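Local coordinates for minor capsid protein (Cafeteriavirus-dependent mavirus, PDB 6G42) that forms the pentameric penton of the mavirus capsid, built around a single jelly-roll fold and probably occupying the fivefold vertices of the shell, at residues P200-V205 / Y280-E285; T236-L241 / N249-R254. One frame throughout, in Å; residues are numbered along the deposited sequence.

Contact 1: residues P200-V205 / Y280-E285; sequences PISHIV and YDYDNE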
loop_
_atom_site.group_PDB
_atom_site.type_symbol
_atom_site.label_atom_id
_atom_site.label_comp_id
_atom_site.label_asym_id
_atom_site.label_seq_id
_atom_site.Cartn_x
_atom_site.Cartn_y
_atom_site.Cartn_z
ATOM N N PRO C 200 -16.582 6.294 -18.493
ATOM C CA PRO C 200 -16.157 6.797 -19.786
ATOM C C PRO C 200 -14.878 7.630 -19.720
ATOM O O PRO C 200 -14.340 7.976 -20.770
ATOM C CB PRO C 200 -17.327 7.684 -20.197
ATOM C CG PRO C 200 -17.804 8.254 -18.911
ATOM C CD PRO C 200 -17.613 7.165 -17.893
ATOM N N ILE C 201 -14.402 7.944 -18.514
ATOM C CA ILE C 201 -13.294 8.873 -18.327
ATOM C C ILE C 201 -11.961 8.135 -18.285
ATOM O O ILE C 201 -11.756 7.256 -17.440
ATOM C CB ILE C 201 -13.491 9.709 -17.048
ATOM C CG1 ILE C 201 -14.844 10.421 -17.138
ATOM C CG2 ILE C 201 -12.342 10.708 -16.864
ATOM C CD1 ILE C 201 -15.194 11.294 -15.966
ATOM N N SER C 202 -11.064 8.529 -19.188
ATOM C CA SER C 202 -9.742 7.918 -19.336
ATOM C C SER C 202 -8.636 8.761 -18.701
ATOM O O SER C 202 -7.976 8.314 -17.765
ATOM C CB SER C 202 -9.436 7.695 -20.815
ATOM O OG SER C 202 -8.074 7.351 -21.013
ATOM N N HIS C 203 -8.461 9.975 -19.221
ATOM C CA HIS C 203 -7.380 10.882 -18.818
ATOM C C HIS C 203 -7.921 12.282 -18.529
ATOM O O HIS C 203 -8.995 12.645 -19.012
ATOM C CB HIS C 203 -6.328 10.982 -19.929
ATOM C CG HIS C 203 -5.291 9.898 -19.902
ATOM N ND1 HIS C 203 -5.425 8.712 -20.592
ATOM C CD2 HIS C 203 -4.081 9.842 -19.296
ATOM C CE1 HIS C 203 -4.350 7.968 -20.399
ATOM N NE2 HIS C 203 -3.521 8.629 -19.615
ATOM N N ILE C 204 -7.179 13.044 -17.723
ATOM C CA ILE C 204 -7.433 14.471 -17.485
ATOM C C ILE C 204 -6.103 15.159 -17.755
ATOM O O ILE C 204 -5.079 14.797 -17.174
ATOM C CB ILE C 204 -7.881 14.772 -16.034
ATOM C CG1 ILE C 204 -9.245 14.129 -15.748
ATOM C CG2 ILE C 204 -7.953 16.281 -15.791
ATOM C CD1 ILE C 204 -9.651 14.143 -14.289
ATOM N N VAL C 205 -6.147 16.168 -18.617
ATOM C CA VAL C 205 -4.962 16.783 -19.194
ATOM C C VAL C 205 -4.973 18.275 -18.898
ATOM O O VAL C 205 -6.036 18.884 -18.815
ATOM C CB VAL C 205 -4.964 16.564 -20.727
ATOM C CG1 VAL C 205 -3.948 17.446 -21.442
ATOM C CG2 VAL C 205 -4.713 15.099 -21.057
ATOM N N TYR C 280 -10.399 13.721 -21.424
ATOM C CA TYR C 280 -10.505 12.797 -22.570
ATOM C C TYR C 280 -11.280 11.553 -22.166
ATOM O O TYR C 280 -10.932 10.914 -21.179
ATOM C CB TYR C 280 -9.116 12.384 -23.066
ATOM C CG TYR C 280 -8.470 13.429 -23.931
ATOM C CD1 TYR C 280 -7.858 14.544 -23.366
ATOM C CD2 TYR C 280 -8.495 13.324 -25.316
ATOM C CE1 TYR C 280 -7.277 15.521 -24.158
ATOM C CE2 TYR C 280 -7.921 14.295 -26.120
ATOM C CZ TYR C 280 -7.309 15.391 -25.539
ATOM O OH TYR C 280 -6.733 16.353 -26.341
ATOM N N ASP C 281 -12.321 11.216 -22.925
ATOM C CA ASP C 281 -13.038 9.953 -22.736
ATOM C C ASP C 281 -12.316 8.808 -23.462
ATOM O O ASP C 281 -11.374 9.041 -24.224
ATOM C CB ASP C 281 -14.492 10.064 -23.226
ATOM C CG ASP C 281 -15.381 10.902 -22.300
ATOM O OD1 ASP C 281 -14.868 11.549 -21.363
ATOM O OD2 ASP C 281 -16.614 10.918 -22.518
ATOM N N TYR C 282 -12.759 7.575 -23.220
ATOM C CA TYR C 282 -12.172 6.386 -23.872
ATOM C C TYR C 282 -12.411 6.317 -25.383
ATOM O O TYR C 282 -11.572 5.780 -26.103
ATOM C CB TYR C 282 -12.627 5.089 -23.188
ATOM C CG TYR C 282 -11.824 4.800 -21.947
ATOM C CD1 TYR C 282 -10.499 4.399 -22.041
ATOM C CD2 TYR C 282 -12.375 4.950 -20.680
ATOM C CE1 TYR C 282 -9.745 4.150 -20.909
ATOM C CE2 TYR C 282 -11.628 4.702 -19.539
ATOM C CZ TYR C 282 -10.312 4.305 -19.659
ATOM O OH TYR C 282 -9.570 4.060 -18.532
ATOM N N ASP C 283 -13.526 6.882 -25.855
ATOM C CA ASP C 283 -13.758 7.073 -27.308
ATOM C C ASP C 283 -12.993 8.266 -27.936
ATOM O O ASP C 283 -13.246 8.643 -29.080
ATOM C CB ASP C 283 -15.262 7.138 -27.628
ATOM C CG ASP C 283 -15.977 8.302 -26.956
ATOM O OD1 ASP C 283 -15.353 9.351 -26.695
ATOM O OD2 ASP C 283 -17.189 8.160 -26.689
ATOM N N ASN C 284 -12.069 8.845 -27.167
ATOM C CA ASN C 284 -11.167 9.925 -27.590
ATOM C C ASN C 284 -11.892 11.246 -27.917
ATOM O O ASN C 284 -11.320 12.124 -28.563
ATOM C CB ASN C 284 -10.235 9.450 -28.737
ATOM C CG ASN C 284 -8.754 9.784 -28.489
ATOM O OD1 ASN C 284 -8.275 9.795 -27.352
ATOM N ND2 ASN C 284 -8.017 10.023 -29.565
ATOM N N GLU C 285 -13.125 11.392 -27.423
ATOM C CA GLU C 285 -13.893 12.631 -27.545
ATOM C C GLU C 285 -13.464 13.579 -26.436
ATOM O O GLU C 285 -13.497 13.223 -25.265
ATOM C CB GLU C 285 -15.398 12.365 -27.435
ATOM C CG GLU C 285 -16.264 13.592 -27.709
ATOM C CD GLU C 285 -17.737 13.267 -27.893
ATOM O OE1 GLU C 285 -18.216 12.253 -27.335
ATOM O OE2 GLU C 285 -18.424 14.043 -28.592
#
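A classic beta bulge marks the spot where strand 201-207 pairs with the end of strand 272-281: S202 and H203 both face Y280. The carbonyl oxygen of Y280 takes two backbone donors, S202 N at 3.1 Å and H203 N at 3.3 Å, and Y280 N returns a bond to H203 O at 3.0 Å. Past the bulge the chain enters a type I turn from D281 to N284; Y282 N, within the turn, donates to P200 O over 2.9 Å. The Y282 ring then lies across the strand, with S202 CB 3.5 Å from the ring centroid and nearly on the normal, a CH-pi contact. S202 OG bonds with H203 ND1 at 3.0 Å, and also with K239 NZ of its own chain and Q298 NE2 of the second subunit. At the other end V205 CG2 rests against Y280 CD1 at 3.9 Å. D281 keeps its carboxylate beside P200: OD2 forms a salt bridge with K67 and a hydrogen bond with Y102 OH, while OD1 bonds H287 NE2. The main-chain bonds thus set the register; K67 is shared with D283 and E285, so it, Y102 and H287 together probably offset the buried charge of D281 in part.

Contact 2: residues T236-L241 / N249-R254; sequences TNYKYL and NSILFR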
loop_
_atom_site.group_PDB
_atom_site.type_symbol
_atom_site.label_atom_id
_atom_site.label_comp_id
_atom_site.label_asym_id
_atom_site.label_seq_id
_atom_site.Cartn_x
_atom_site.Cartn_y
_atom_site.Cartn_z
ATOM N N THR C 236 0.548 17.749 -18.802
ATOM C CA THR C 236 0.554 16.518 -18.007
ATOM C C THR C 236 -0.652 15.651 -18.380
ATOM O O THR C 236 -1.651 16.156 -18.892
ATOM C CB THR C 236 0.613 16.790 -16.475
ATOM O OG1 THR C 236 0.888 15.570 -15.767
ATOM C CG2 THR C 236 -0.688 17.406 -15.951
ATOM N N ASN C 237 -0.516 14.349 -18.136
ATOM C CA ASN C 237 -1.558 13.351 -18.369
ATOM C C ASN C 237 -1.848 12.651 -17.063
ATOM O O ASN C 237 -1.057 11.810 -16.631
ATOM C CB ASN C 237 -1.068 12.280 -19.335
ATOM C CG ASN C 237 -1.164 12.695 -20.774
ATOM O OD1 ASN C 237 -0.787 13.808 -21.138
ATOM N ND2 ASN C 237 -1.640 11.782 -21.620
ATOM N N TYR C 238 -2.962 12.988 -16.433
ATOM C CA TYR C 238 -3.411 12.274 -15.243
ATOM C C TYR C 238 -4.359 11.176 -15.697
ATOM O O TYR C 238 -5.386 11.462 -16.295
ATOM C CB TYR C 238 -4.117 13.223 -14.277
ATOM C CG TYR C 238 -4.636 12.556 -13.030
ATOM C CD1 TYR C 238 -3.816 12.380 -11.922
ATOM C CD2 TYR C 238 -5.949 12.102 -12.953
ATOM C CE1 TYR C 238 -4.288 11.769 -10.772
ATOM C CE2 TYR C 238 -6.429 11.486 -11.808
ATOM C CZ TYR C 238 -5.594 11.324 -10.719
ATOM O OH TYR C 238 -6.058 10.716 -9.578
ATOM N N LYS C 239 -3.997 9.927 -15.432
ATOM C CA LYS C 239 -4.895 8.803 -15.648
ATOM C C LYS C 239 -5.944 8.776 -14.546
ATOM O O LYS C 239 -5.601 8.822 -13.368
ATOM C CB LYS C 239 -4.123 7.484 -15.644
ATOM C CG LYS C 239 -4.952 6.266 -16.039
ATOM C CD LYS C 239 -5.267 6.287 -17.523
ATOM C CE LYS C 239 -6.308 5.264 -17.917
ATOM N NZ LYS C 239 -6.717 5.517 -19.323
ATOM N N TYR C 240 -7.214 8.688 -14.933
ATOM C CA TYR C 240 -8.318 8.625 -13.981
ATOM C C TYR C 240 -8.842 7.195 -13.831
ATOM O O TYR C 240 -8.874 6.430 -14.794
ATOM C CB TYR C 240 -9.438 9.569 -14.412
ATOM C CG TYR C 240 -10.583 9.620 -13.433
ATOM C CD1 TYR C 240 -10.477 10.330 -12.238
ATOM C CD2 TYR C 240 -11.772 8.935 -13.690
ATOM C CE1 TYR C 240 -11.529 10.365 -11.327
ATOM C CE2 TYR C 240 -12.822 8.961 -12.792
ATOM C CZ TYR C 240 -12.701 9.674 -11.611
ATOM O OH TYR C 240 -13.754 9.692 -10.729
ATOM N N LEU C 241 -9.230 6.849 -12.607
ATOM C CA LEU C 241 -9.857 5.564 -12.292
ATOM C C LEU C 241 -11.072 5.808 -11.390
ATOM O O LEU C 241 -10.971 6.523 -10.391
ATOM C CB LEU C 241 -8.860 4.653 -11.583
ATOM C CG LEU C 241 -7.557 4.357 -12.332
ATOM C CD1 LEU C 241 -6.535 3.735 -11.389
ATOM C CD2 LEU C 241 -7.801 3.455 -13.532
ATOM N N ASN C 249 -15.947 14.651 -6.693
ATOM C CA ASN C 249 -14.594 14.211 -6.370
ATOM C C ASN C 249 -13.664 15.361 -5.983
ATOM O O ASN C 249 -13.931 16.533 -6.246
ATOM C CB ASN C 249 -13.983 13.443 -7.550
ATOM C CG ASN C 249 -14.696 12.132 -7.826
ATOM O OD1 ASN C 249 -14.505 11.150 -7.115
ATOM N ND2 ASN C 249 -15.521 12.107 -8.861
ATOM N N SER C 250 -12.570 14.973 -5.337
ATOM C CA SER C 250 -11.470 15.851 -4.987
ATOM C C SER C 250 -10.234 15.107 -5.474
ATOM O O SER C 250 -9.866 14.088 -4.904
ATOM C CB SER C 250 -11.433 16.072 -3.473
ATOM O OG SER C 250 -10.373 16.926 -3.092
ATOM N N ILE C 251 -9.629 15.593 -6.552
ATOM C CA ILE C 251 -8.575 14.858 -7.254
ATOM C C ILE C 251 -7.212 15.504 -7.042
ATOM O O ILE C 251 -6.939 16.575 -7.570
ATOM C CB ILE C 251 -8.890 14.740 -8.752
ATOM C CG1 ILE C 251 -10.186 13.934 -8.933
ATOM C CG2 ILE C 251 -7.737 14.064 -9.488
ATOM C CD1 ILE C 251 -10.717 13.887 -10.351
ATOM N N LEU C 252 -6.366 14.827 -6.273
ATOM C CA LEU C 252 -5.010 15.283 -5.984
ATOM C C LEU C 252 -3.987 14.546 -6.859
ATOM O O LEU C 252 -4.079 13.326 -7.048
ATOM C CB LEU C 252 -4.701 15.044 -4.504
ATOM C CG LEU C 252 -3.341 15.475 -3.961
ATOM C CD1 LEU C 252 -3.178 16.987 -4.070
ATOM C CD2 LEU C 252 -3.196 15.014 -2.517
ATOM N N PHE C 253 -3.034 15.308 -7.403
ATOM C CA PHE C 253 -1.871 14.759 -8.103
ATOM C C PHE C 253 -0.580 15.380 -7.550
ATOM O O PHE C 253 -0.505 16.592 -7.343
ATOM C CB PHE C 253 -1.975 14.993 -9.612
ATOM C CG PHE C 253 -0.699 14.694 -10.353
ATOM C CD1 PHE C 253 -0.252 13.386 -10.486
ATOM C CD2 PHE C 253 0.075 15.720 -10.885
ATOM C CE1 PHE C 253 0.933 13.104 -11.151
ATOM C CE2 PHE C 253 1.259 15.439 -11.554
ATOM C CZ PHE C 253 1.689 14.130 -11.686
ATOM N N ARG C 254 0.415 14.527 -7.303
ATOM C CA ARG C 254 1.770 14.931 -6.918
ATOM C C ARG C 254 2.772 14.027 -7.647
ATOM O O ARG C 254 2.610 12.809 -7.652
ATOM C CB ARG C 254 1.942 14.812 -5.405
ATOM C CG ARG C 254 1.132 15.823 -4.602
ATOM C CD ARG C 254 1.186 15.542 -3.107
ATOM N NE ARG C 254 0.330 14.419 -2.705
ATOM C CZ ARG C 254 0.210 13.957 -1.458
ATOM N NH1 ARG C 254 0.887 14.510 -0.451
ATOM N NH2 ARG C 254 -0.602 12.932 -1.210
#
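Y238 reaches from strand 236-239 toward strand 249-254, and its side chain can be followed outward atom by atom. From CB the ring swings out with CG anti to the backbone nitrogen (chi1 179°), which carries it toward the facing strand. CD1 comes first, meeting F253 CB at 3.9 Å; F253 CD1 lies close by, in the ring plane at the edge. Y238 and F253 run past one another in opposite directions. CE1 follows, with F253 CB and the carbonyl oxygen of L252 as its neighbours. On the other branch CE2 packs on the methyl I251 CG2, and Y238 CZ sits 3.7 Å from that same I251 CG2. The phenol oxygen ends near this methyl too, with Y238 OH to I251 CG2 again 3.7 Å.

I251 is shared between two tyrosines. While CG2 serves Y238, its other branch ends in CD1, which touches Y240 CE1 at 3.7 Å, the two side chains crossing at about a right angle. Further out, Y240 OH comes to 3.5 Å from N249 ND2, a contact without a bond: the hydroxyl pairs with Q242, and N249 ND2 gives to Q246 O. At the far end T236 OG1 lies 4.2 Å from F253 CE2.

The axes of segments 236-239 and 249-254 come within 9.5 Å, with N-to-C directions 127° apart, and the contact is made largely by side chains. Such face-to-face packing of two sheets through an aromatic and aliphatic layer is characteristic of a jelly-roll sandwich.

How the contacts relate
Along the chain, strand 201-207 comes first, then strand 236-239, strand 248-264 and finally strand 272-281. Contact 2 closes the short loop between residues 241 and 249, and this lies wholly within the much longer excursion that contact 1 closes between 205 and 280. The two are therefore nested, with no crossing. Strand 236-239 and the residue after it pair with strand 201-207 through probable backbone bonds, I204 N to Y238 O at 2.8 Å and S202 O to Y240 N at 3.0 Å. Contact 1 joins 201-207 to 272-281 in the same sheet, while contact 2 ties that sheet to the one holding strand 248-264. Both contacts also touch the second subunit.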